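Side-chain contact in alginate lyase (Paenibacillus sp. FPU-7, PDB 6KFN), which probably cleaves the polysaccharide alginate by beta-elimination, using a right-handed parallel beta-helix as its scaffold: residues Asp212-Val217 with Val261-Ala266. Residues are numbered along the deposited sequence; the frame is centred on the assembly and turned at random. Where two conformers were deposited one is given.
Sequences DSFIDV and VYLDQA. With NA (sodium ion), chain C.
Phe214 reaches Val261 and Leu263 with one corner of its ring, and the contact illustrates how, in a right-handed parallel beta-helix, an apolar side chain at a corner of one coil can meet the end of a strand further along the chain, and the loop after it, in a buried contact. CE2 of Phe214 lies 4.2 Å from CD2 of Leu263 and 4.4 Å from CG1 of Val261. Both methyls approach the ring obliquely, and the touch is light, with about 90 Å² buried in all. The backbones stay well apart, the CA atoms of Phe214 and Val261 being 10.1 Å from each other, so the side chains alone span the gap. In Phe214, CG stands anti to the carbonyl carbon (chi1 -54°), which sends the ring from the corner of the chain toward strand 260-262. Ala240 packs against Phe214, and Phe241 against Val261.

Strand 215-217 runs in the parallel sheet between 184-186 and 241-243. A sodium ion lies beside it, bound directly by Asp212 OD1 at 2.4 Å, with Tyr210 O, Gln242 OE1 and three waters completing six ligands. Through two of these waters Ser213 and Asp216 also meet the ion: one donates to Asp216 OD2, while the other accepts from Asp212 N and donates to Ser213 OG. That hydroxyl in turn gives its own hydrogen to Ile215 O at 2.9 Å, approaching from above the carbonyl plane, 72° out of it.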
loop_
_atom_site.group_PDB
_atom_site.type_symbol
_atom_site.label_atom_id
_atom_site.label_comp_id
_atom_site.label_asym_id
_atom_site.label_seq_id
_atom_site.Cartn_x
_atom_site.Cartn_y
_atom_site.Cartn_z
ATOM N N ASP A 212 5.535 5.184 13.849
ATOM C CA ASP A 212 5.809 6.563 14.262
ATOM C C ASP A 212 6.552 7.330 13.167
ATOM O O ASP A 212 7.218 8.332 13.438
ATOM C CB ASP A 212 6.524 6.608 15.606
ATOM C CG ASP A 212 7.881 5.937 15.618
ATOM O OD1 ASP A 212 8.387 5.501 14.580
ATOM O OD2 ASP A 212 8.421 5.815 16.750
ATOM N N SER A 213 6.373 6.905 11.921
ATOM C CA SER A 213 6.948 7.578 10.768
ATOM C C SER A 213 6.008 7.363 9.579
ATOM O O SER A 213 5.150 6.477 9.604
ATOM C CB SER A 213 8.350 7.057 10.443
ATOM O OG SER A 213 8.310 5.666 10.118
ATOM N N PHE A 214 6.175 8.168 8.522
ATOM C CA PHE A 214 5.404 7.932 7.302
ATOM C C PHE A 214 5.714 6.574 6.680
ATOM O O PHE A 214 4.824 5.868 6.213
ATOM C CB PHE A 214 5.643 9.013 6.243
ATOM C CG PHE A 214 5.415 10.443 6.672
ATOM C CD1 PHE A 214 4.177 10.890 7.151
ATOM C CD2 PHE A 214 6.441 11.364 6.554
ATOM C CE1 PHE A 214 4.014 12.223 7.514
ATOM C CE2 PHE A 214 6.261 12.681 6.904
ATOM C CZ PHE A 214 5.047 13.118 7.381
ATOM N N ILE A 215 7.020 6.279 6.598
ATOM C CA ILE A 215 7.501 5.057 5.985
ATOM C C ILE A 215 8.523 4.441 6.935
ATOM O O ILE A 215 9.354 5.151 7.516
ATOM C CB ILE A 215 8.175 5.303 4.601
ATOM C CG1 ILE A 215 7.220 6.081 3.686
ATOM C CG2 ILE A 215 8.600 3.971 3.984
ATOM C CD1 ILE A 215 7.787 6.388 2.310
ATOM N N ASP A 216 8.476 3.122 7.076
ATOM C CA ASP A 216 9.557 2.348 7.687
ATOM C C ASP A 216 10.065 1.391 6.619
ATOM O O ASP A 216 9.280 0.651 6.037
ATOM C CB ASP A 216 9.111 1.589 8.924
ATOM C CG ASP A 216 10.258 1.041 9.763
ATOM O OD1 ASP A 216 11.425 1.430 9.506
ATOM O OD2 ASP A 216 9.951 0.251 10.684
ATOM N N VAL A 217 11.374 1.444 6.375
ATOM C CA VAL A 217 12.025 0.637 5.339
ATOM C C VAL A 217 12.840 -0.445 6.024
ATOM O O VAL A 217 13.863 -0.152 6.651
ATOM C CB VAL A 217 12.928 1.457 4.425
ATOM C CG1 VAL A 217 13.515 0.554 3.352
ATOM C CG2 VAL A 217 12.182 2.632 3.817
ATOM N N VAL A 261 9.412 17.304 3.194
ATOM C CA VAL A 261 8.702 16.977 4.409
ATOM C C VAL A 261 8.533 18.194 5.286
ATOM O O VAL A 261 9.458 18.978 5.505
ATOM C CB VAL A 261 9.362 15.788 5.146
ATOM C CG1 VAL A 261 9.265 14.506 4.307
ATOM C CG2 VAL A 261 10.817 16.060 5.525
ATOM N N TYR A 262 7.320 18.307 5.837
ATOM C CA TYR A 262 6.891 19.400 6.695
ATOM C C TYR A 262 6.715 18.809 8.080
ATOM O O TYR A 262 5.704 18.144 8.368
ATOM C CB TYR A 262 5.593 20.028 6.152
ATOM C CG TYR A 262 5.734 20.620 4.790
ATOM C CD1 TYR A 262 6.166 21.933 4.615
ATOM C CD2 TYR A 262 5.483 19.869 3.643
ATOM C CE1 TYR A 262 6.358 22.472 3.368
ATOM C CE2 TYR A 262 5.672 20.386 2.393
ATOM C CZ TYR A 262 6.102 21.708 2.236
ATOM O OH TYR A 262 6.307 22.258 1.006
ATOM N N LEU A 263 7.723 19.015 8.933
ATOM C CA LEU A 263 7.871 18.320 10.198
ATOM C C LEU A 263 7.649 19.185 11.437
ATOM O O LEU A 263 7.853 18.701 12.545
ATOM C CB LEU A 263 9.227 17.623 10.265
ATOM C CG LEU A 263 9.445 16.575 9.159
ATOM C CD1 LEU A 263 10.851 15.982 9.259
ATOM C CD2 LEU A 263 8.391 15.507 9.130
ATOM N N ASP A 264 7.209 20.446 11.245
ATOM C CA ASP A 264 6.710 21.340 12.283
ATOM C C ASP A 264 7.782 21.944 13.187
ATOM O O ASP A 264 7.757 23.157 13.441
ATOM C CB ASP A 264 5.631 20.699 13.156
ATOM C CG ASP A 264 4.525 20.112 12.312
ATOM O OD1 ASP A 264 3.868 20.892 11.576
ATOM O OD2 ASP A 264 4.323 18.895 12.346
ATOM N N GLN A 265 8.655 21.118 13.717
ATOM C CA GLN A 265 9.655 21.476 14.697
ATOM C C GLN A 265 10.977 20.872 14.229
ATOM O O GLN A 265 11.037 20.129 13.246
ATOM C CB GLN A 265 9.228 20.965 16.097
ATOM C CG GLN A 265 9.104 19.448 16.111
ATOM C CD GLN A 265 8.697 18.790 17.417
ATOM O OE1 GLN A 265 9.090 17.642 17.680
ATOM N NE2 GLN A 265 7.872 19.465 18.207
ATOM N N ALA A 266 12.052 21.182 14.947
ATOM C CA ALA A 266 13.394 20.775 14.521
ATOM C C ALA A 266 13.749 19.324 14.865
ATOM O O ALA A 266 14.678 18.784 14.267
ATOM C CB ALA A 266 14.449 21.708 15.135
HETATM NA NA NA C . 8.955 3.273 13.862
HETATM O O HOH W 1 7.508 3.725 12.044
HETATM O O HOH W 2 9.234 1.014 13.197
HETATM O O HOH W 3 10.390 2.849 15.688
#